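Putative diguanylate cyclase (GGDEF) with PAS/PAC domain (Rhodopseudomonas palustris, PDB 3LIF) probably makes cyclic di-GMP from two molecules of GTP, the chain here being its extracellular PDC-fold sensor domain rather than the catalytic part. Local coordinates at residues Leu20-Gln33 with Ala223-Val236. Numbering follows the deposited sequence.
Sequences LSHSLAEHATHTFQ and AYRRVSRYPLVVTV
The long N-terminal helix of the double-PDC (dCache) sensor packs here against a beta hairpin of one of its two five-stranded antiparallel sheets, Ser21 meeting Arg225 and Thr29 meeting Ser228. Arg225 NE donates to Ser21 OG (2.9 Å, N-H...O 145°), which lies slightly tilted from the guanidinium plane. The chain's bend at chi3 (-50°) turns that group along the helix, with His22 CB over one face, and NH2 bonds to Arg18 O. A leucine in its place would lose these N-H groups and is likely to leave Ser21 OG without its donor from the strand. A water bridges Ser21 OG to Tyr224 O.

The helix axis runs at 36° to strand 223-226 and roughly antiparallel to strand 232-236, as fits antiparallel neighbours. The CA atoms of Ala25 and Val227 come within 4.7 Å, a close approach that small helix residues permit: Ala28 CB meets Val227 CG1 (3.7 Å) and Ala25 CB meets Val234 CG2 (4.0 Å). Leu24 CD1 extends this apolar seam to Val236 CG2.

At the type II turn from Val227 to Tyr230, Thr29 OG1 donates to Ser228 O in the carbonyl plane, on a lone pair (2.6 Å), while a second water links OG1 to Ser228 N. Phe32 CB sits over the centre of the Tyr230 ring, 3.7 Å from its centroid, and Leu232 CD1 covers one face of the Phe32 ring.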
loop_
_atom_site.group_PDB
_atom_site.type_symbol
_atom_site.label_atom_id
_atom_site.label_comp_id
_atom_site.label_asym_id
_atom_site.label_seq_id
_atom_site.Cartn_x
_atom_site.Cartn_y
_atom_site.Cartn_z
ATOM N N LEU A 20 9.082 -11.296 12.609
ATOM C CA LEU A 20 8.853 -11.224 11.184
ATOM C C LEU A 20 7.853 -10.057 10.815
ATOM O O LEU A 20 8.103 -9.237 9.914
ATOM C CB LEU A 20 8.386 -12.585 10.710
ATOM C CG LEU A 20 8.176 -12.570 9.224
ATOM C CD1 LEU A 20 9.299 -11.792 8.557
ATOM C CD2 LEU A 20 8.038 -14.005 8.706
ATOM N N SER A 21 6.754 -9.995 11.562
ATOM C CA SER A 21 5.824 -8.901 11.503
ATOM C C SER A 21 6.567 -7.550 11.655
ATOM O O SER A 21 6.309 -6.580 10.919
ATOM C CB SER A 21 4.729 -9.071 12.568
ATOM O OG SER A 21 5.051 -8.378 13.762
ATOM N N HIS A 22 7.506 -7.479 12.578
ATOM C CA HIS A 22 8.282 -6.265 12.678
ATOM C C HIS A 22 9.071 -5.966 11.395
ATOM O O HIS A 22 9.090 -4.847 10.895
ATOM C CB HIS A 22 9.201 -6.369 13.855
ATOM C CG HIS A 22 9.886 -5.090 14.187
ATOM N ND1 HIS A 22 9.481 -4.277 15.234
ATOM C CD2 HIS A 22 10.971 -4.488 13.630
ATOM C CE1 HIS A 22 10.275 -3.221 15.290
ATOM N NE2 HIS A 22 11.179 -3.319 14.324
ATOM N N SER A 23 9.708 -6.961 10.817
ATOM C CA SER A 23 10.381 -6.707 9.556
ATOM C C SER A 23 9.432 -6.287 8.435
ATOM O O SER A 23 9.721 -5.373 7.690
ATOM C CB SER A 23 11.102 -7.957 9.105
ATOM O OG SER A 23 12.199 -8.146 9.927
ATOM N N LEU A 24 8.322 -7.009 8.284
ATOM C CA LEU A 24 7.332 -6.684 7.274
ATOM C C LEU A 24 6.813 -5.236 7.476
ATOM O O LEU A 24 6.662 -4.520 6.525
ATOM C CB LEU A 24 6.212 -7.736 7.268
ATOM C CG LEU A 24 6.633 -9.183 6.944
ATOM C CD1 LEU A 24 5.512 -10.212 7.121
ATOM C CD2 LEU A 24 7.169 -9.340 5.555
ATOM N N ALA A 25 6.578 -4.809 8.708
ATOM C CA ALA A 25 6.038 -3.479 8.960
ATOM C C ALA A 25 7.043 -2.406 8.504
ATOM O O ALA A 25 6.690 -1.394 7.890
ATOM C CB ALA A 25 5.728 -3.317 10.411
ATOM N N GLU A 26 8.311 -2.646 8.784
ATOM C CA GLU A 26 9.334 -1.709 8.355
ATOM C C GLU A 26 9.517 -1.665 6.884
ATOM O O GLU A 26 9.730 -0.617 6.291
ATOM C CB GLU A 26 10.670 -2.036 8.981
ATOM C CG GLU A 26 10.660 -1.678 10.418
ATOM C CD GLU A 26 12.057 -1.570 10.911
ATOM O OE1 GLU A 26 12.431 -0.454 11.371
ATOM O OE2 GLU A 26 12.801 -2.597 10.795
ATOM N N HIS A 27 9.503 -2.816 6.283
ATOM C CA HIS A 27 9.556 -2.805 4.855
ATOM C C HIS A 27 8.442 -1.885 4.286
ATOM O O HIS A 27 8.668 -1.170 3.282
ATOM C CB HIS A 27 9.349 -4.196 4.383
ATOM C CG HIS A 27 9.341 -4.311 2.920
ATOM N ND1 HIS A 27 8.175 -4.334 2.189
ATOM C CD2 HIS A 27 10.348 -4.476 2.038
ATOM C CE1 HIS A 27 8.464 -4.504 0.914
ATOM N NE2 HIS A 27 9.776 -4.597 0.793
ATOM N N ALA A 28 7.245 -1.905 4.907
ATOM C CA ALA A 28 6.147 -1.124 4.377
ATOM C C ALA A 28 6.548 0.295 4.627
ATOM O O ALA A 28 6.612 1.109 3.695
ATOM C CB ALA A 28 4.834 -1.436 5.054
ATOM N N THR A 29 6.874 0.596 5.874
ATOM C CA THR A 29 7.270 1.953 6.162
ATOM C C THR A 29 8.326 2.445 5.170
ATOM O O THR A 29 8.182 3.496 4.568
ATOM C CB THR A 29 7.759 2.167 7.573
ATOM O OG1 THR A 29 6.704 1.880 8.512
ATOM C CG2 THR A 29 8.156 3.634 7.709
ATOM N N HIS A 30 9.375 1.685 4.963
ATOM C CA HIS A 30 10.465 2.163 4.118
ATOM C C HIS A 30 9.965 2.330 2.679
ATOM O O HIS A 30 10.337 3.304 2.010
ATOM C CB HIS A 30 11.720 1.241 4.136
ATOM C CG HIS A 30 12.459 1.196 5.446
ATOM N ND1 HIS A 30 12.515 2.264 6.318
ATOM C CD2 HIS A 30 13.193 0.203 6.016
ATOM C CE1 HIS A 30 13.228 1.923 7.378
ATOM N NE2 HIS A 30 13.651 0.679 7.217
ATOM N N THR A 31 9.133 1.393 2.203
ATOM C CA THR A 31 8.648 1.472 0.814
ATOM C C THR A 31 7.763 2.708 0.567
ATOM O O THR A 31 7.984 3.464 -0.369
ATOM C CB THR A 31 7.840 0.281 0.458
ATOM O OG1 THR A 31 8.633 -0.899 0.651
ATOM C CG2 THR A 31 7.390 0.385 -0.979
ATOM N N PHE A 32 6.775 2.928 1.421
ATOM C CA PHE A 32 6.003 4.161 1.293
ATOM C C PHE A 32 6.850 5.421 1.452
ATOM O O PHE A 32 6.649 6.383 0.703
ATOM C CB PHE A 32 4.743 4.151 2.174
ATOM C CG PHE A 32 3.686 3.244 1.624
ATOM C CD1 PHE A 32 3.717 1.884 1.885
ATOM C CD2 PHE A 32 2.706 3.731 0.762
ATOM C CE1 PHE A 32 2.762 1.027 1.329
ATOM C CE2 PHE A 32 1.734 2.884 0.249
ATOM C CZ PHE A 32 1.784 1.537 0.497
ATOM N N GLN A 33 7.808 5.404 2.386
ATOM C CA GLN A 33 8.663 6.542 2.623
ATOM C C GLN A 33 9.383 6.828 1.313
ATOM O O GLN A 33 9.468 7.953 0.848
ATOM C CB GLN A 33 9.703 6.127 3.605
ATOM C CG GLN A 33 10.399 7.246 4.292
ATOM C CD GLN A 33 9.879 7.294 5.727
ATOM O OE1 GLN A 33 10.606 6.937 6.666
ATOM N NE2 GLN A 33 8.594 7.677 5.906
ATOM N N ALA A 223 0.362 -13.316 13.382
ATOM C CA ALA A 223 0.957 -12.184 14.048
ATOM C C ALA A 223 0.653 -10.981 13.145
ATOM O O ALA A 223 0.716 -11.096 11.902
ATOM C CB ALA A 223 2.435 -12.387 14.182
ATOM N N TYR A 224 0.310 -9.854 13.774
ATOM C CA TYR A 224 0.041 -8.618 13.075
ATOM C C TYR A 224 0.692 -7.473 13.784
ATOM O O TYR A 224 0.924 -7.515 14.988
ATOM C CB TYR A 224 -1.440 -8.325 13.058
ATOM C CG TYR A 224 -1.984 -7.905 14.403
ATOM C CD1 TYR A 224 -1.915 -6.580 14.798
ATOM C CD2 TYR A 224 -2.564 -8.859 15.312
ATOM C CE1 TYR A 224 -2.433 -6.165 16.027
ATOM C CE2 TYR A 224 -3.089 -8.477 16.538
ATOM C CZ TYR A 224 -3.011 -7.113 16.886
ATOM O OH TYR A 224 -3.496 -6.635 18.071
ATOM N N ARG A 225 0.917 -6.418 13.025
ATOM C CA ARG A 225 1.510 -5.196 13.526
ATOM C C ARG A 225 1.146 -3.937 12.688
ATOM O O ARG A 225 1.303 -3.912 11.452
ATOM C CB ARG A 225 3.042 -5.362 13.577
ATOM C CG ARG A 225 3.742 -4.178 14.204
ATOM C CD ARG A 225 5.214 -4.319 14.151
ATOM N NE ARG A 225 5.625 -5.631 14.663
ATOM C CZ ARG A 225 6.021 -5.874 15.922
ATOM N NH1 ARG A 225 6.066 -4.903 16.821
ATOM N NH2 ARG A 225 6.375 -7.094 16.277
ATOM N N ARG A 226 0.657 -2.894 13.358
ATOM C CA ARG A 226 0.464 -1.593 12.684
ATOM C C ARG A 226 1.764 -1.194 12.042
ATOM O O ARG A 226 2.826 -1.363 12.647
ATOM C CB ARG A 226 0.067 -0.494 13.640
ATOM C CG ARG A 226 -1.359 -0.619 14.013
ATOM C CD ARG A 226 -1.916 0.701 14.522
ATOM N NE ARG A 226 -3.247 0.507 15.099
ATOM C CZ ARG A 226 -4.396 0.536 14.414
ATOM N NH1 ARG A 226 -5.515 0.346 15.058
ATOM N NH2 ARG A 226 -4.445 0.741 13.111
ATOM N N VAL A 227 1.675 -0.677 10.823
ATOM C CA VAL A 227 2.810 -0.193 10.112
ATOM C C VAL A 227 3.165 1.245 10.564
ATOM O O VAL A 227 2.422 2.211 10.448
ATOM C CB VAL A 227 2.518 -0.204 8.625
ATOM C CG1 VAL A 227 3.548 0.689 7.837
ATOM C CG2 VAL A 227 2.414 -1.605 8.137
ATOM N N SER A 228 4.344 1.396 11.085
ATOM C CA SER A 228 4.702 2.716 11.520
ATOM C C SER A 228 4.560 3.835 10.425
ATOM O O SER A 228 5.019 3.678 9.282
ATOM C CB SER A 228 6.093 2.671 12.131
ATOM O OG SER A 228 6.583 3.970 12.100
ATOM N N ARG A 229 3.893 4.938 10.789
ATOM C CA ARG A 229 3.929 6.154 9.994
ATOM C C ARG A 229 2.955 6.196 8.783
ATOM O O ARG A 229 2.960 7.194 8.031
ATOM C CB ARG A 229 5.381 6.376 9.550
ATOM C CG ARG A 229 5.886 7.794 9.726
ATOM C CD ARG A 229 7.303 7.912 10.255
ATOM N NE ARG A 229 8.310 7.730 9.225
ATOM C CZ ARG A 229 9.285 6.832 9.315
ATOM N NH1 ARG A 229 9.358 6.035 10.379
ATOM N NH2 ARG A 229 10.178 6.713 8.349
ATOM N N TYR A 230 2.160 5.135 8.565
ATOM C CA TYR A 230 1.099 5.072 7.532
ATOM C C TYR A 230 -0.049 4.220 8.065
ATOM O O TYR A 230 0.209 3.268 8.782
ATOM C CB TYR A 230 1.608 4.451 6.218
ATOM C CG TYR A 230 2.758 5.216 5.689
ATOM C CD1 TYR A 230 2.547 6.350 4.900
ATOM C CD2 TYR A 230 4.076 4.875 6.031
ATOM C CE1 TYR A 230 3.581 7.107 4.448
ATOM C CE2 TYR A 230 5.158 5.667 5.569
ATOM C CZ TYR A 230 4.892 6.792 4.785
ATOM O OH TYR A 230 5.907 7.583 4.271
ATOM N N PRO A 231 -1.316 4.535 7.698
ATOM C CA PRO A 231 -2.444 3.705 8.186
ATOM C C PRO A 231 -2.520 2.298 7.512
ATOM O O PRO A 231 -3.501 1.977 6.815
ATOM C CB PRO A 231 -3.662 4.526 7.796
ATOM C CG PRO A 231 -3.225 5.264 6.499
ATOM C CD PRO A 231 -1.733 5.536 6.686
ATOM N N LEU A 232 -1.484 1.483 7.698
ATOM C CA LEU A 232 -1.430 0.139 7.115
ATOM C C LEU A 232 -1.212 -0.878 8.250
ATOM O O LEU A 232 -0.737 -0.507 9.312
ATOM C CB LEU A 232 -0.284 0.074 6.109
ATOM C CG LEU A 232 -0.404 1.112 4.995
ATOM C CD1 LEU A 232 0.802 1.100 4.056
ATOM C CD2 LEU A 232 -1.675 0.848 4.174
ATOM N N VAL A 233 -1.548 -2.135 8.039
ATOM C CA VAL A 233 -1.245 -3.180 9.002
ATOM C C VAL A 233 -0.595 -4.311 8.225
ATOM O O VAL A 233 -0.915 -4.515 7.068
ATOM C CB VAL A 233 -2.536 -3.724 9.595
ATOM C CG1 VAL A 233 -2.250 -4.692 10.752
ATOM C CG2 VAL A 233 -3.368 -2.571 10.072
ATOM N N VAL A 234 0.317 -5.058 8.823
ATOM C CA VAL A 234 0.811 -6.234 8.101
ATOM C C VAL A 234 0.408 -7.416 8.915
ATOM O O VAL A 234 0.315 -7.299 10.155
ATOM C CB VAL A 234 2.328 -6.255 8.007
ATOM C CG1 VAL A 234 2.802 -5.227 7.005
ATOM C CG2 VAL A 234 2.936 -5.972 9.395
ATOM N N THR A 235 0.164 -8.551 8.265
ATOM C CA THR A 235 -0.077 -9.779 9.029
ATOM C C THR A 235 0.762 -10.914 8.460
ATOM O O THR A 235 0.945 -10.938 7.260
ATOM C CB THR A 235 -1.537 -10.189 8.945
ATOM O OG1 THR A 235 -1.851 -10.579 7.595
ATOM C CG2 THR A 235 -2.477 -9.040 9.398
ATOM N N VAL A 236 1.283 -11.821 9.309
ATOM C CA VAL A 236 1.932 -13.085 8.880
ATOM C C VAL A 236 1.213 -14.206 9.555
ATOM O O VAL A 236 1.004 -14.150 10.760
ATOM C CB VAL A 236 3.324 -13.330 9.494
ATOM C CG1 VAL A 236 4.229 -13.916 8.472
ATOM C CG2 VAL A 236 3.932 -12.138 10.077
HETATM O O HOH W 1 3.346 -9.164 15.928
HETATM O O HOH W 2 6.623 0.007 10.369
#